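Local coordinates for protein KLLA0E08119p (Kluyveromyces lactis, PDB 3VA7) that probably carboxylates urea with hydrogencarbonate and ATP, using biotin as carboxyl carrier, to give urea-1-carboxylate in the allophanate route of urea breakdown, at residues L290-F304 with F313-E325. Residues are numbered along the deposited sequence; the frame is centred on the assembly and turned at random.
Sequences LGSLLKYKCAGTVEF and FYFLEVNARLQVE. With GOL (glycerol), chain F.
E303 and E317 face each other across strands 299-304 and 313-319, arms of an antiparallel hairpin in the ATP-binding part of the biotin carboxylase domain, and they illustrate how a bulged pairing can set two acids side by side. Their side chains run alongside one another in the same direction, carboxylates nearly perpendicular (87°), with E303 OE1 modelled 3.0 Å from E317 OE1. Both oxygens are acceptors and no hydrogen bond joins them; such paired acids are consistent with a site for the magnesium that accompanies ATP, as in related enzymes, and E317-E325 (EVNARLQVE) matches the biotin carboxylase signature of the ATP-grasp fold. The backbone anchors this pair unevenly: E303 N gives a 2.8 Å bond to E317 O, while E303 O takes L316 N at 2.9 Å and, weakly, E317 N, the signature of a classic beta bulge. With CG beside the backbone N (chi1 -39°) and an extended chain beyond, E303 brings OE2 to Q323, whose NE2 bonds to it weakly at 3.3 Å. Were E303 an alanine, Q323 NE2 would probably lose this acceptor and a gap would open beside E317 and L316 CD2. T301 OG1 meets Q323 OE1 where the side chains cross, at a doubtfully short separation; a water donates to T301 OG1 and R321 O. On the opposite face, L290 of the preceding helix lays CD1 against V318 CG2 (3.9 Å) and F315 CE1. Beyond the bulge, F313, poorly ordered, makes a T-shaped pair with its ring edge toward one face of F304. The hairpin thus separates chemistries: hydrocarbon packs toward helix 277-293, while the acids, amides and R321 probably belong to the ATP and metal side, where K265 and R367 form salt bridges with E325.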
loop_
_atom_site.group_PDB
_atom_site.type_symbol
_atom_site.label_atom_id
_atom_site.label_comp_id
_atom_site.label_asym_id
_atom_site.label_seq_id
_atom_site.Cartn_x
_atom_site.Cartn_y
_atom_site.Cartn_z
ATOM N N LEU A 290 35.076 39.229 -13.479
ATOM C CA LEU A 290 35.272 38.508 -12.243
ATOM C C LEU A 290 35.817 37.148 -12.548
ATOM O O LEU A 290 36.750 36.689 -11.879
ATOM C CB LEU A 290 33.960 38.379 -11.524
ATOM C CG LEU A 290 34.094 38.074 -10.045
ATOM C CD1 LEU A 290 32.774 38.461 -9.367
ATOM C CD2 LEU A 290 34.401 36.586 -9.847
ATOM N N GLY A 291 35.257 36.495 -13.562
ATOM C CA GLY A 291 35.686 35.166 -13.882
ATOM C C GLY A 291 37.077 35.138 -14.484
ATOM O O GLY A 291 37.856 34.210 -14.202
ATOM N N SER A 292 37.357 36.116 -15.351
ATOM C CA SER A 292 38.685 36.308 -15.948
ATOM C C SER A 292 39.795 36.576 -14.910
ATOM O O SER A 292 40.814 35.893 -14.889
ATOM C CB SER A 292 38.659 37.428 -16.971
ATOM O OG SER A 292 38.248 36.906 -18.188
ATOM N N LEU A 293 39.553 37.553 -14.044
ATOM C CA LEU A 293 40.471 37.906 -13.015
ATOM C C LEU A 293 40.880 36.661 -12.235
ATOM O O LEU A 293 42.084 36.445 -12.000
ATOM C CB LEU A 293 39.787 38.881 -12.084
ATOM C CG LEU A 293 40.742 39.412 -11.033
ATOM C CD1 LEU A 293 41.362 40.685 -11.654
ATOM C CD2 LEU A 293 40.027 39.674 -9.656
ATOM N N LEU A 294 39.906 35.830 -11.832
ATOM C CA LEU A 294 40.265 34.601 -11.094
ATOM C C LEU A 294 40.996 33.514 -11.931
ATOM O O LEU A 294 41.541 32.551 -11.364
ATOM C CB LEU A 294 39.025 33.985 -10.469
ATOM C CG LEU A 294 38.356 34.638 -9.252
ATOM C CD1 LEU A 294 36.868 34.662 -9.387
ATOM C CD2 LEU A 294 38.742 33.879 -7.986
ATOM N N LYS A 295 41.017 33.663 -13.268
ATOM C CA LYS A 295 41.356 32.528 -14.129
ATOM C C LYS A 295 40.380 31.402 -13.713
ATOM O O LYS A 295 40.757 30.238 -13.465
ATOM C CB LYS A 295 42.828 32.087 -13.959
ATOM C CG LYS A 295 43.771 32.474 -15.083
ATOM C CD LYS A 295 44.713 33.569 -14.706
ATOM C CE LYS A 295 45.730 33.926 -15.834
ATOM N NZ LYS A 295 47.030 33.179 -15.823
ATOM N N TYR A 296 39.115 31.785 -13.572
ATOM C CA TYR A 296 38.120 30.807 -13.160
ATOM C C TYR A 296 38.005 29.600 -14.138
ATOM O O TYR A 296 38.072 29.767 -15.360
ATOM C CB TYR A 296 36.772 31.470 -12.942
ATOM C CG TYR A 296 35.806 30.590 -12.170
ATOM C CD1 TYR A 296 35.591 30.798 -10.803
ATOM C CD2 TYR A 296 35.067 29.568 -12.827
ATOM C CE1 TYR A 296 34.694 30.006 -10.097
ATOM C CE2 TYR A 296 34.157 28.782 -12.137
ATOM C CZ TYR A 296 33.974 29.002 -10.768
ATOM O OH TYR A 296 33.091 28.220 -10.064
ATOM N N LYS A 297 37.869 28.406 -13.543
ATOM C CA LYS A 297 37.702 27.152 -14.258
ATOM C C LYS A 297 36.348 26.423 -14.029
ATOM O O LYS A 297 35.949 26.126 -12.849
ATOM C CB LYS A 297 38.844 26.208 -13.936
ATOM C CG LYS A 297 39.086 25.326 -15.079
ATOM C CD LYS A 297 40.195 24.369 -14.834
ATOM C CE LYS A 297 40.906 24.152 -16.200
ATOM N NZ LYS A 297 42.037 23.173 -16.125
ATOM N N CYS A 298 35.721 26.088 -15.184
ATOM C CA CYS A 298 34.429 25.415 -15.317
ATOM C C CYS A 298 33.278 26.359 -15.031
ATOM O O CYS A 298 33.290 27.484 -15.525
ATOM C CB CYS A 298 34.320 24.111 -14.477
ATOM S SG CYS A 298 35.530 22.811 -14.897
ATOM N N ALA A 299 32.289 25.935 -14.244
ATOM C CA ALA A 299 31.041 26.705 -14.161
ATOM C C ALA A 299 30.915 27.432 -12.840
ATOM O O ALA A 299 31.125 26.869 -11.771
ATOM C CB ALA A 299 29.763 25.793 -14.406
ATOM N N GLY A 300 30.527 28.685 -12.907
ATOM C CA GLY A 300 30.246 29.384 -11.693
ATOM C C GLY A 300 29.130 30.371 -11.928
ATOM O O GLY A 300 28.866 30.751 -13.084
ATOM N N THR A 301 28.515 30.809 -10.826
ATOM C CA THR A 301 27.446 31.783 -10.882
ATOM C C THR A 301 27.714 33.007 -10.043
ATOM O O THR A 301 28.106 32.931 -8.854
ATOM C CB THR A 301 26.094 31.172 -10.419
ATOM O OG1 THR A 301 25.799 30.007 -11.225
ATOM C CG2 THR A 301 24.946 32.218 -10.501
ATOM N N VAL A 302 27.466 34.145 -10.674
ATOM C CA VAL A 302 27.612 35.383 -10.003
ATOM C C VAL A 302 26.222 35.851 -9.686
ATOM O O VAL A 302 25.473 36.195 -10.589
ATOM C CB VAL A 302 28.324 36.409 -10.887
ATOM C CG1 VAL A 302 28.644 37.643 -10.057
ATOM C CG2 VAL A 302 29.620 35.814 -11.499
ATOM N N GLU A 303 25.880 35.845 -8.406
ATOM C CA GLU A 303 24.597 36.358 -7.967
ATOM C C GLU A 303 24.653 37.867 -7.669
ATOM O O GLU A 303 25.607 38.383 -7.058
ATOM C CB GLU A 303 24.089 35.614 -6.715
ATOM C CG GLU A 303 24.340 34.115 -6.689
ATOM C CD GLU A 303 23.440 33.374 -5.716
ATOM O OE1 GLU A 303 23.257 33.854 -4.570
ATOM O OE2 GLU A 303 22.903 32.302 -6.095
ATOM N N PHE A 304 23.601 38.552 -8.088
ATOM C CA PHE A 304 23.390 39.953 -7.782
ATOM C C PHE A 304 22.007 40.191 -7.131
ATOM O O PHE A 304 21.056 39.448 -7.372
ATOM C CB PHE A 304 23.408 40.751 -9.067
ATOM C CG PHE A 304 24.636 40.578 -9.880
ATOM C CD1 PHE A 304 25.848 41.190 -9.492
ATOM C CD2 PHE A 304 24.584 39.869 -11.076
ATOM C CE1 PHE A 304 26.995 41.075 -10.275
ATOM C CE2 PHE A 304 25.730 39.730 -11.874
ATOM C CZ PHE A 304 26.937 40.335 -11.477
ATOM N N PHE A 313 21.976 47.006 -9.886
ATOM C CA PHE A 313 22.326 45.667 -9.334
ATOM C C PHE A 313 23.566 45.673 -8.467
ATOM O O PHE A 313 24.443 46.488 -8.672
ATOM C CB PHE A 313 22.521 44.648 -10.442
ATOM C CG PHE A 313 23.692 44.941 -11.341
ATOM C CD1 PHE A 313 23.566 45.838 -12.409
ATOM C CD2 PHE A 313 24.920 44.291 -11.149
ATOM C CE1 PHE A 313 24.643 46.100 -13.258
ATOM C CE2 PHE A 313 26.009 44.547 -12.002
ATOM C CZ PHE A 313 25.866 45.452 -13.060
ATOM N N TYR A 314 23.657 44.759 -7.507
ATOM C CA TYR A 314 24.803 44.760 -6.596
ATOM C C TYR A 314 25.308 43.350 -6.269
ATOM O O TYR A 314 24.526 42.470 -5.907
ATOM C CB TYR A 314 24.485 45.529 -5.298
ATOM C CG TYR A 314 23.606 46.756 -5.484
ATOM C CD1 TYR A 314 22.329 46.813 -4.905
ATOM C CD2 TYR A 314 24.042 47.852 -6.243
ATOM C CE1 TYR A 314 21.498 47.926 -5.073
ATOM C CE2 TYR A 314 23.231 48.964 -6.434
ATOM C CZ TYR A 314 21.953 49.005 -5.842
ATOM O OH TYR A 314 21.135 50.117 -6.024
ATOM N N PHE A 315 26.625 43.151 -6.389
ATOM C CA PHE A 315 27.272 41.882 -6.051
ATOM C C PHE A 315 26.699 41.301 -4.778
ATOM O O PHE A 315 26.491 42.019 -3.809
ATOM C CB PHE A 315 28.773 42.061 -5.895
ATOM C CG PHE A 315 29.511 40.784 -5.555
ATOM C CD1 PHE A 315 29.721 39.801 -6.518
ATOM C CD2 PHE A 315 30.009 40.572 -4.271
ATOM C CE1 PHE A 315 30.402 38.628 -6.197
ATOM C CE2 PHE A 315 30.710 39.401 -3.939
ATOM C CZ PHE A 315 30.907 38.431 -4.904
ATOM N N LEU A 316 26.416 40.004 -4.807
ATOM C CA LEU A 316 25.967 39.295 -3.645
ATOM C C LEU A 316 26.997 38.203 -3.327
ATOM O O LEU A 316 27.562 38.209 -2.245
ATOM C CB LEU A 316 24.551 38.772 -3.878
ATOM C CG LEU A 316 23.798 37.955 -2.813
ATOM C CD1 LEU A 316 23.407 38.738 -1.567
ATOM C CD2 LEU A 316 22.529 37.256 -3.434
ATOM N N GLU A 317 27.291 37.311 -4.283
ATOM C CA GLU A 317 28.252 36.177 -4.076
ATOM C C GLU A 317 28.504 35.414 -5.359
ATOM O O GLU A 317 27.728 35.512 -6.307
ATOM C CB GLU A 317 27.797 35.181 -2.989
ATOM C CG GLU A 317 26.461 34.512 -3.261
ATOM C CD GLU A 317 25.941 33.578 -2.142
ATOM O OE1 GLU A 317 24.690 33.568 -1.932
ATOM O OE2 GLU A 317 26.755 32.849 -1.511
ATOM N N VAL A 318 29.599 34.671 -5.390
ATOM C CA VAL A 318 29.820 33.712 -6.454
ATOM C C VAL A 318 29.610 32.318 -5.885
ATOM O O VAL A 318 30.159 32.009 -4.837
ATOM C CB VAL A 318 31.223 33.814 -7.057
ATOM C CG1 VAL A 318 31.373 32.828 -8.221
ATOM C CG2 VAL A 318 31.455 35.211 -7.571
ATOM N N ASN A 319 28.774 31.505 -6.540
ATOM C CA ASN A 319 28.749 30.066 -6.270
ATOM C C ASN A 319 29.767 29.395 -7.173
ATOM O O ASN A 319 29.680 29.484 -8.405
ATOM C CB ASN A 319 27.363 29.443 -6.475
ATOM C CG ASN A 319 26.267 30.223 -5.783
ATOM O OD1 ASN A 319 25.258 30.515 -6.399
ATOM N ND2 ASN A 319 26.462 30.582 -4.503
ATOM N N ALA A 320 30.732 28.727 -6.548
ATOM C CA ALA A 320 31.894 28.206 -7.244
ATOM C C ALA A 320 31.622 26.766 -7.699
ATOM O O ALA A 320 32.364 25.838 -7.368
ATOM C CB ALA A 320 33.131 28.290 -6.325
ATOM N N ARG A 321 30.546 26.595 -8.470
ATOM C CA ARG A 321 30.024 25.285 -8.800
ATOM C C ARG A 321 28.898 25.413 -9.757
ATOM O O ARG A 321 28.415 26.493 -9.979
ATOM C CB ARG A 321 29.480 24.636 -7.540
ATOM C CG ARG A 321 28.464 25.486 -6.762
ATOM C CD ARG A 321 27.877 24.626 -5.606
ATOM N NE ARG A 321 27.008 25.386 -4.697
ATOM C CZ ARG A 321 25.778 25.788 -5.013
ATOM N NH1 ARG A 321 25.274 25.539 -6.235
ATOM N NH2 ARG A 321 25.046 26.452 -4.120
ATOM N N LEU A 322 28.432 24.305 -10.299
ATOM C CA LEU A 322 27.178 24.317 -11.030
ATOM C C LEU A 322 26.024 24.525 -10.046
ATOM O O LEU A 322 26.159 24.279 -8.854
ATOM C CB LEU A 322 27.002 23.000 -11.781
ATOM C CG LEU A 322 25.892 22.898 -12.824
ATOM C CD1 LEU A 322 26.158 23.700 -14.107
ATOM C CD2 LEU A 322 25.654 21.437 -13.153
ATOM N N GLN A 323 24.884 24.971 -10.532
ATOM C CA GLN A 323 23.731 25.212 -9.652
ATOM C C GLN A 323 22.485 24.397 -10.022
ATOM O O GLN A 323 22.291 24.058 -11.228
ATOM C CB GLN A 323 23.349 26.687 -9.685
ATOM C CG GLN A 323 24.185 27.617 -8.829
ATOM C CD GLN A 323 23.696 29.025 -9.000
ATOM O OE1 GLN A 323 23.707 29.531 -10.103
ATOM N NE2 GLN A 323 23.211 29.639 -7.952
ATOM N N VAL A 324 21.653 24.100 -9.004
ATOM C CA VAL A 324 20.401 23.379 -9.193
ATOM C C VAL A 324 19.575 23.907 -10.399
ATOM O O VAL A 324 19.218 23.136 -11.275
ATOM C CB VAL A 324 19.528 23.287 -7.898
ATOM C CG1 VAL A 324 18.216 22.463 -8.178
ATOM C CG2 VAL A 324 20.321 22.679 -6.658
ATOM N N GLU A 325 19.379 25.220 -10.506
ATOM C CA GLU A 325 18.574 25.807 -11.603
ATOM C C GLU A 325 19.185 25.841 -12.984
ATOM O O GLU A 325 18.565 26.437 -13.895
ATOM C CB GLU A 325 18.080 27.238 -11.278
ATOM C CG GLU A 325 19.161 28.209 -10.914
ATOM C CD GLU A 325 19.503 28.231 -9.413
ATOM O OE1 GLU A 325 19.418 27.184 -8.740
ATOM O OE2 GLU A 325 19.846 29.323 -8.893
HETATM C C1 GOL F . 31.609 23.425 -11.248
HETATM O O1 GOL F . 32.248 24.359 -12.132
HETATM C C2 GOL F . 32.459 22.738 -10.145
HETATM O O2 GOL F . 32.256 21.362 -10.194
HETATM C C3 GOL F . 32.077 23.089 -8.697
HETATM O O3 GOL F . 33.174 23.288 -7.811
HETATM O O HOH W 1 27.142 27.543 -11.955
#